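Local coordinates for C3-degrading proteinase (CppA protein) (Streptococcus pneumoniae, PDB 3E0R), which probably acts as a proteinase that degrades complement C3, and combines two sequence families of the glyoxalase clan, at residues L74-V79 against D116-I121; S96-Y101 against A108-S113; M155-P160 against A174-I179. All blocks are in the same frame, centred on the assembly; numbering follows the deposited sequence.

Interaction 1: residues L74-V79 against D116-I121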
# COMPACT_ATOMS: atom_id res chain seq x y z
N LEU A 74 1.86 8.69 0.42
CA LEU A 74 0.83 7.76 0.87
C LEU A 74 -0.00 8.49 1.88
O LEU A 74 0.47 8.79 2.97
CB LEU A 74 1.41 6.46 1.49
CG LEU A 74 0.31 5.44 1.89
CD1 LEU A 74 -0.26 4.78 0.73
CD2 LEU A 74 0.80 4.41 2.86
N ALA A 75 -1.23 8.83 1.51
CA ALA A 75 -2.20 9.43 2.41
C ALA A 75 -2.72 8.32 3.37
O ALA A 75 -2.54 8.43 4.57
CB ALA A 75 -3.34 10.11 1.61
N ARG A 76 -3.28 7.24 2.82
CA ARG A 76 -3.68 6.06 3.62
C ARG A 76 -3.56 4.77 2.81
O ARG A 76 -3.90 4.77 1.66
CB ARG A 76 -5.13 6.17 4.06
CG ARG A 76 -5.41 6.95 5.34
CD ARG A 76 -6.73 6.52 5.97
NE ARG A 76 -7.83 6.67 5.02
CZ ARG A 76 -9.13 6.60 5.32
NH1 ARG A 76 -9.56 6.35 6.55
NH2 ARG A 76 -10.04 6.77 4.38
N LEU A 77 -3.12 3.68 3.43
CA LEU A 77 -3.25 2.33 2.88
C LEU A 77 -4.52 1.74 3.37
O LEU A 77 -4.78 1.76 4.57
CB LEU A 77 -2.11 1.42 3.35
CG LEU A 77 -1.83 0.11 2.56
CD1 LEU A 77 -1.24 0.38 1.18
CD2 LEU A 77 -0.91 -0.80 3.40
N ILE A 78 -5.30 1.18 2.47
CA ILE A 78 -6.62 0.61 2.76
C ILE A 78 -6.58 -0.89 2.53
O ILE A 78 -6.22 -1.37 1.48
CB ILE A 78 -7.72 1.32 1.98
CG1 ILE A 78 -7.60 2.84 2.16
CG2 ILE A 78 -9.14 0.83 2.41
CD1 ILE A 78 -8.51 3.61 1.29
N VAL A 79 -6.88 -1.63 3.58
CA VAL A 79 -6.83 -3.09 3.57
C VAL A 79 -8.25 -3.55 3.78
O VAL A 79 -8.80 -3.40 4.84
CB VAL A 79 -5.90 -3.63 4.65
CG1 VAL A 79 -5.83 -5.16 4.61
CG2 VAL A 79 -4.48 -2.98 4.52
N ASP A 116 5.03 5.65 10.10
CA ASP A 116 3.90 6.58 10.30
C ASP A 116 2.98 6.60 9.10
O ASP A 116 2.37 7.61 8.77
CB ASP A 116 4.35 8.01 10.62
CG ASP A 116 5.26 8.08 11.79
OD1 ASP A 116 4.79 7.75 12.91
OD2 ASP A 116 6.44 8.47 11.59
N ASP A 117 2.89 5.47 8.43
CA ASP A 117 1.92 5.29 7.39
C ASP A 117 0.63 4.95 8.11
O ASP A 117 0.61 4.13 9.01
CB ASP A 117 2.39 4.17 6.48
CG ASP A 117 3.62 4.57 5.65
OD1 ASP A 117 3.62 5.73 5.14
OD2 ASP A 117 4.58 3.71 5.47
N LEU A 118 -0.46 5.62 7.73
CA LEU A 118 -1.78 5.36 8.31
C LEU A 118 -2.47 4.29 7.51
O LEU A 118 -2.62 4.41 6.29
CB LEU A 118 -2.61 6.65 8.32
CG LEU A 118 -3.97 6.71 9.01
CD1 LEU A 118 -4.01 6.24 10.48
CD2 LEU A 118 -4.42 8.13 8.96
N ILE A 119 -2.88 3.23 8.21
CA ILE A 119 -3.50 2.05 7.60
C ILE A 119 -4.91 1.94 8.13
O ILE A 119 -5.12 2.08 9.32
CB ILE A 119 -2.74 0.70 7.90
CG1 ILE A 119 -1.34 0.57 7.24
CG2 ILE A 119 -3.48 -0.49 7.28
CD1 ILE A 119 -0.36 1.69 7.37
N LEU A 120 -5.86 1.77 7.21
CA LEU A 120 -7.24 1.47 7.53
C LEU A 120 -7.47 0.01 7.22
O LEU A 120 -7.23 -0.41 6.10
CB LEU A 120 -8.21 2.35 6.71
CG LEU A 120 -9.73 2.02 6.81
CD1 LEU A 120 -10.26 2.27 8.25
CD2 LEU A 120 -10.56 2.78 5.84
N ILE A 121 -7.90 -0.77 8.21
CA ILE A 121 -8.34 -2.16 7.97
C ILE A 121 -9.84 -2.24 8.19
O ILE A 121 -10.32 -1.89 9.27
CB ILE A 121 -7.66 -3.18 8.91
CG1 ILE A 121 -6.14 -2.96 8.89
CG2 ILE A 121 -8.03 -4.65 8.49
CD1 ILE A 121 -5.36 -4.29 8.79
O HOH W 1 0.35 7.59 5.64
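Leu77, Ile78 and Val79 pair in parallel with Ile119, Leu120 and Ile121, as neighbouring strands of a mixed seven-stranded sheet shared by both glyoxalase-clan halves of the protein; the two strand axes approach to 4.7 Å and diverge by 28°. Three backbone bonds form the parallel ladder: Leu77 N to Leu118 O, Leu120 N to Leu77 O and Val79 N to Leu120 O, the last 2.8 Å long. Where the strands begin to part, a water takes over, donating a hydrogen bond to Leu74 O and accepting one from Leu118 N. The parting coincides with a classic beta bulge at Ala75 and Arg76, both of which face Glu156 on the next strand.

On one face, Arg76 lies alongside Leu118, its CG 3.9 Å from Leu118 CD2. Its chain then bends at chi3 (-57°), and Leu120 CD2 covers one face of the guanidinium, 3.8 Å from Arg76 NH1. The charge itself is met by Glu156 and Glu110, so leucine carbons and two carboxylates together fix the group. The other face is aliphatic: Leu77 and Ile119 point the same way, and Val79 CG2 touches Ile119 CG2 at 3.8 Å. Farther back, Leu74 crosses Asp117 at about a right angle, its CD2 lying 3.9 Å from the OD1 that Lys72 holds in a salt bridge.

Interaction 2: residues S96-Y101 against A108-S113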
# COMPACT_ATOMS: atom_id res chain seq x y z
N SER A 96 -2.90 -1.39 20.66
CA SER A 96 -2.41 -0.06 20.18
C SER A 96 -3.03 0.59 18.94
O SER A 96 -2.35 1.37 18.22
CB SER A 96 -0.89 -0.15 19.95
OG SER A 96 -0.30 1.15 20.07
N ILE A 97 -4.30 0.34 18.69
CA ILE A 97 -4.95 0.93 17.50
C ILE A 97 -5.00 2.47 17.64
O ILE A 97 -4.91 3.01 18.74
CB ILE A 97 -6.31 0.25 17.20
CG1 ILE A 97 -7.41 0.74 18.16
CG2 ILE A 97 -6.15 -1.28 17.27
CD1 ILE A 97 -8.78 0.16 17.85
N HIS A 98 -5.08 3.18 16.52
CA HIS A 98 -5.18 4.66 16.55
C HIS A 98 -6.65 5.09 16.71
O HIS A 98 -6.91 6.06 17.37
CB HIS A 98 -4.58 5.29 15.28
CG HIS A 98 -4.66 6.80 15.26
ND1 HIS A 98 -3.85 7.60 16.05
CD2 HIS A 98 -5.42 7.64 14.53
CE1 HIS A 98 -4.13 8.87 15.81
NE2 HIS A 98 -5.08 8.92 14.90
N ARG A 99 -7.58 4.37 16.08
CA ARG A 99 -9.01 4.76 16.07
C ARG A 99 -9.86 3.60 15.62
O ARG A 99 -9.44 2.82 14.74
CB ARG A 99 -9.18 5.90 15.09
CG ARG A 99 -10.36 6.76 15.35
CD ARG A 99 -10.34 7.93 14.35
NE ARG A 99 -9.17 8.78 14.52
CZ ARG A 99 -9.10 9.79 15.37
NH1 ARG A 99 -10.13 10.09 16.14
NH2 ARG A 99 -7.99 10.50 15.44
N LEU A 100 -11.05 3.48 16.19
CA LEU A 100 -11.95 2.37 15.96
C LEU A 100 -13.19 2.88 15.27
O LEU A 100 -13.67 3.97 15.58
CB LEU A 100 -12.33 1.70 17.30
CG LEU A 100 -13.14 0.39 17.39
CD1 LEU A 100 -12.53 -0.83 16.61
CD2 LEU A 100 -13.34 0.04 18.87
N TYR A 101 -13.66 2.13 14.30
CA TYR A 101 -14.87 2.43 13.55
C TYR A 101 -15.77 1.21 13.57
O TYR A 101 -15.37 0.14 14.00
CB TYR A 101 -14.57 2.78 12.09
CG TYR A 101 -13.62 3.93 11.88
CD1 TYR A 101 -14.10 5.22 11.60
CD2 TYR A 101 -12.25 3.74 11.92
CE1 TYR A 101 -13.23 6.28 11.41
CE2 TYR A 101 -11.37 4.76 11.74
CZ TYR A 101 -11.85 6.05 11.47
OH TYR A 101 -10.95 7.08 11.25
N ALA A 108 -13.88 -1.78 12.13
CA ALA A 108 -12.78 -1.37 11.28
C ALA A 108 -11.87 -0.57 12.18
O ALA A 108 -12.30 -0.11 13.26
CB ALA A 108 -13.28 -0.53 10.14
N PHE A 109 -10.62 -0.41 11.79
CA PHE A 109 -9.75 0.47 12.58
C PHE A 109 -8.67 1.11 11.77
O PHE A 109 -8.39 0.69 10.66
CB PHE A 109 -9.18 -0.25 13.84
CG PHE A 109 -8.23 -1.33 13.54
CD1 PHE A 109 -6.86 -1.06 13.51
CD2 PHE A 109 -8.68 -2.63 13.25
CE1 PHE A 109 -5.95 -2.05 13.20
CE2 PHE A 109 -7.79 -3.63 12.94
CZ PHE A 109 -6.41 -3.34 12.92
N GLU A 110 -8.11 2.16 12.34
CA GLU A 110 -6.88 2.76 11.88
C GLU A 110 -5.75 2.55 12.91
O GLU A 110 -5.98 2.45 14.07
CB GLU A 110 -7.08 4.22 11.66
CG GLU A 110 -7.72 4.55 10.35
CD GLU A 110 -8.08 6.00 10.27
OE1 GLU A 110 -8.39 6.57 11.33
OE2 GLU A 110 -8.06 6.57 9.17
N ILE A 111 -4.54 2.44 12.38
CA ILE A 111 -3.33 2.26 13.14
C ILE A 111 -2.17 2.86 12.31
O ILE A 111 -2.22 2.81 11.10
CB ILE A 111 -3.16 0.77 13.45
CG1 ILE A 111 -2.14 0.56 14.57
CG2 ILE A 111 -2.77 -0.01 12.20
CD1 ILE A 111 -2.16 -0.85 15.11
N PHE A 112 -1.17 3.45 12.96
CA PHE A 112 0.05 3.91 12.32
C PHE A 112 1.14 2.80 12.33
O PHE A 112 1.34 2.03 13.29
CB PHE A 112 0.59 5.18 13.01
CG PHE A 112 -0.13 6.49 12.60
CD1 PHE A 112 0.23 7.18 11.45
CD2 PHE A 112 -1.14 7.04 13.39
CE1 PHE A 112 -0.43 8.39 11.09
CE2 PHE A 112 -1.78 8.23 13.01
CZ PHE A 112 -1.43 8.89 11.87
N SER A 113 1.84 2.73 11.22
CA SER A 113 2.95 1.83 11.08
C SER A 113 4.21 2.53 11.67
O SER A 113 4.21 3.75 11.89
CB SER A 113 3.17 1.55 9.59
OG SER A 113 4.07 2.51 9.07
O HOH W 2 -1.56 3.86 15.92
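Tyr101 lays the edge of its ring across the end of Glu110, and its hydroxyl donates to Glu110 OE1 over 2.6 Å. The pair belongs to a beta hairpin whose strands run antiparallel, and it is a diagonal contact, since Tyr101 is paired with Ala108 and Glu110 with Arg99. With CG anti to the carbonyl carbon (chi1 -81°) and an extended chain beyond it, Glu110 reaches back along the hairpin to the tyrosine. The ring and carboxylate planes stand 80° apart, and the hydroxyl comes to OE1 from above the carboxylate plane. Arg99 runs beside the same glutamate, with OE1 at the edge of its guanidinium, but Arg99 NE to Glu110 OE1 is a long salt bridge of 4.0 Å; Glu132 is the stronger partner of this arginine. Glu110 OE2 forms a salt bridge with Arg76 of strand 74-81, so the buried acid is shared between the hairpin and a more distant strand.

The backbone departs from regular pairing in a classic beta bulge, where His98 and Arg99 both face Glu110. Both amides donate to Glu110 O from the same face of its plane, His98 N at 2.7 Å and Arg99 N at 3.2 Å. Glu110 N returns a bond to Arg99 O. On the face carrying Leu100 and Phe109, Ile97 CG2 rests 3.8 Å from Phe109 CD1, the two side chains crossing at about a right angle, and Leu91 of helix 84-91 packs against Ile97, Leu100 and Phe109. From the bulge itself, the His98 ring meets Phe112 in a T-shaped stack with planes at 84°, in which Phe112 CE2 stands over the centre of the imidazole, 3.7 Å from His98 CE1.

Interaction 3: residues M155-P160 against A174-I179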
# COMPACT_ATOMS: atom_id res chain seq x y z
N MSE A 155 -5.39 2.30 -2.03
CA MSE A 155 -4.74 3.41 -1.32
C MSE A 155 -5.26 4.79 -1.68
O MSE A 155 -5.81 5.01 -2.77
CB MSE A 155 -3.24 3.35 -1.61
CG MSE A 155 -2.92 3.71 -3.01
SE MSE A 155 -1.28 2.91 -3.56
CE MSE A 155 -2.03 1.22 -4.25
N GLU A 156 -5.05 5.73 -0.77
CA GLU A 156 -5.25 7.12 -1.07
C GLU A 156 -3.87 7.74 -1.19
O GLU A 156 -3.00 7.45 -0.36
CB GLU A 156 -6.05 7.79 0.02
CG GLU A 156 -7.49 7.44 -0.02
CD GLU A 156 -8.18 7.51 1.32
OE1 GLU A 156 -7.61 8.04 2.31
OE2 GLU A 156 -9.33 7.06 1.38
N LEU A 157 -3.64 8.54 -2.24
CA LEU A 157 -2.35 9.15 -2.50
C LEU A 157 -2.47 10.64 -2.48
O LEU A 157 -3.39 11.17 -3.04
CB LEU A 157 -1.81 8.70 -3.85
CG LEU A 157 -1.55 7.19 -4.02
CD1 LEU A 157 -0.88 6.93 -5.32
CD2 LEU A 157 -0.73 6.58 -2.88
N HIS A 158 -1.53 11.33 -1.82
CA HIS A 158 -1.50 12.76 -1.76
C HIS A 158 -0.74 13.31 -2.97
O HIS A 158 0.44 12.98 -3.21
CB HIS A 158 -0.82 13.23 -0.45
CG HIS A 158 -1.70 13.15 0.77
ND1 HIS A 158 -1.26 12.62 1.96
CD2 HIS A 158 -2.96 13.60 1.00
CE1 HIS A 158 -2.22 12.71 2.86
NE2 HIS A 158 -3.26 13.31 2.30
N LEU A 159 -1.42 14.15 -3.75
CA LEU A 159 -0.88 14.67 -5.03
C LEU A 159 -0.99 16.20 -5.07
O LEU A 159 -2.10 16.74 -4.94
CB LEU A 159 -1.59 14.03 -6.23
CG LEU A 159 -0.99 14.21 -7.65
CD1 LEU A 159 0.32 13.42 -7.85
CD2 LEU A 159 -1.99 13.82 -8.74
N PRO A 160 0.14 16.90 -5.28
CA PRO A 160 0.04 18.38 -5.36
C PRO A 160 -0.87 18.84 -6.50
O PRO A 160 -1.11 18.09 -7.45
CB PRO A 160 1.48 18.84 -5.58
CG PRO A 160 2.35 17.64 -5.25
CD PRO A 160 1.53 16.43 -5.48
N ALA A 174 -10.52 1.96 -8.91
CA ALA A 174 -10.83 2.21 -7.50
C ALA A 174 -9.66 1.90 -6.54
O ALA A 174 -9.68 2.32 -5.37
CB ALA A 174 -12.09 1.39 -7.09
N SER A 175 -8.65 1.15 -7.02
CA SER A 175 -7.46 0.82 -6.22
C SER A 175 -6.71 2.05 -5.77
O SER A 175 -6.01 2.01 -4.76
CB SER A 175 -6.47 -0.05 -7.01
OG SER A 175 -7.08 -1.25 -7.39
N LEU A 176 -6.89 3.16 -6.50
CA LEU A 176 -6.11 4.36 -6.25
C LEU A 176 -6.91 5.68 -6.27
O LEU A 176 -7.51 6.04 -7.25
CB LEU A 176 -5.07 4.40 -7.31
CG LEU A 176 -3.69 4.70 -6.86
CD1 LEU A 176 -2.65 3.91 -7.75
CD2 LEU A 176 -3.62 6.30 -6.83
N ASP A 177 -6.90 6.38 -5.14
CA ASP A 177 -7.63 7.62 -4.96
C ASP A 177 -6.63 8.76 -4.75
O ASP A 177 -5.83 8.69 -3.83
CB ASP A 177 -8.48 7.44 -3.70
CG ASP A 177 -9.66 8.32 -3.69
OD1 ASP A 177 -10.24 8.49 -4.79
OD2 ASP A 177 -10.04 8.83 -2.59
N PHE A 178 -6.67 9.81 -5.58
CA PHE A 178 -5.75 10.95 -5.41
C PHE A 178 -6.39 12.06 -4.60
O PHE A 178 -7.44 12.56 -4.94
CB PHE A 178 -5.28 11.53 -6.75
CG PHE A 178 -4.26 10.72 -7.44
CD1 PHE A 178 -2.99 10.58 -6.90
CD2 PHE A 178 -4.54 10.06 -8.63
CE1 PHE A 178 -2.04 9.81 -7.54
CE2 PHE A 178 -3.58 9.28 -9.26
CZ PHE A 178 -2.33 9.18 -8.73
N ILE A 179 -5.74 12.48 -3.53
CA ILE A 179 -6.20 13.59 -2.73
C ILE A 179 -5.30 14.80 -2.99
O ILE A 179 -4.09 14.66 -2.90
CB ILE A 179 -6.17 13.22 -1.26
CG1 ILE A 179 -7.20 12.11 -0.99
CG2 ILE A 179 -6.41 14.46 -0.39
CD1 ILE A 179 -7.08 11.48 0.33
O HOH W 3 -8.60 4.20 -2.67
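Met155 N and Ser175 O open a run of five backbone hydrogen bonds that ties two parallel strands into one beta-alpha-beta unit, the strand axes approaching to 4.5 Å. Asp177 N to Met155 O, Leu157 N to Asp177 O, Ile179 N to Leu157 O and Leu159 N to Ile179 O continue the ladder without a break, all four close to straight at the hydrogen. Between them lie CA-H...O contacts, including one from Glu156 CA to Asp177 O at 3.2 Å. A water bound to Met155 O reaches Ala174 O weakly.

Apolar packing fills the face bearing Leu157 and Phe178. Leu159 CD2 sits over one face of the Phe178 ring, 4.2 Å from its centroid, in a CH-pi contact, and Leu157 CB reaches Phe178 CD1 at 3.8 Å. Selenomethionine Met155 joins the same side, its CG 4.0 Å from Leu176 CG.

The polar face is different. Glu156 and Asp177 point the same way, with Glu156 OE2 and Asp177 OD2 4.4 Å apart; this closeness of like charges is probably eased by Arg76, which bridges to the other oxygen of Glu156. Ile179 lies alongside His158 and crosses Glu156 at a slant: its CD1 meets Glu156 CB at 3.8 Å, and its CG2 comes to the imidazole edge at His158 CD2. The ring's ND1 bonds to Lys72 O.

Helix 169-172 lies between the strands in sequence. Strand 176-180 is the outermost of its sheet within the chain, strand 74-81 flanks strand 151-159 on its other side, and Leu199 and Leu196 of strand 196-203 pack against Met155 and Leu157.

All three interactions are pairings within one mixed sheet, which runs in the order 99-102, 107-112, 118-122, 74-81, 151-159 and 176-180 from near one rim to the other. Along the chain, the hairpin of interaction 2 falls between the two strands of interaction 1, and interaction 3 follows both. Centres of interactions 1 and 2 lie about 10 Å apart, joined by strands 107-112 and 118-122; those of interactions 1 and 3 lie about 11 Å apart. Interactions 2 and 3, about 20 Å apart between centres, do not touch. Backbone bonds between strands 74-81 and 151-159, such as Ala75 N to Glu156 O, join the N-terminal and C-terminal halves of the protein into one sheet.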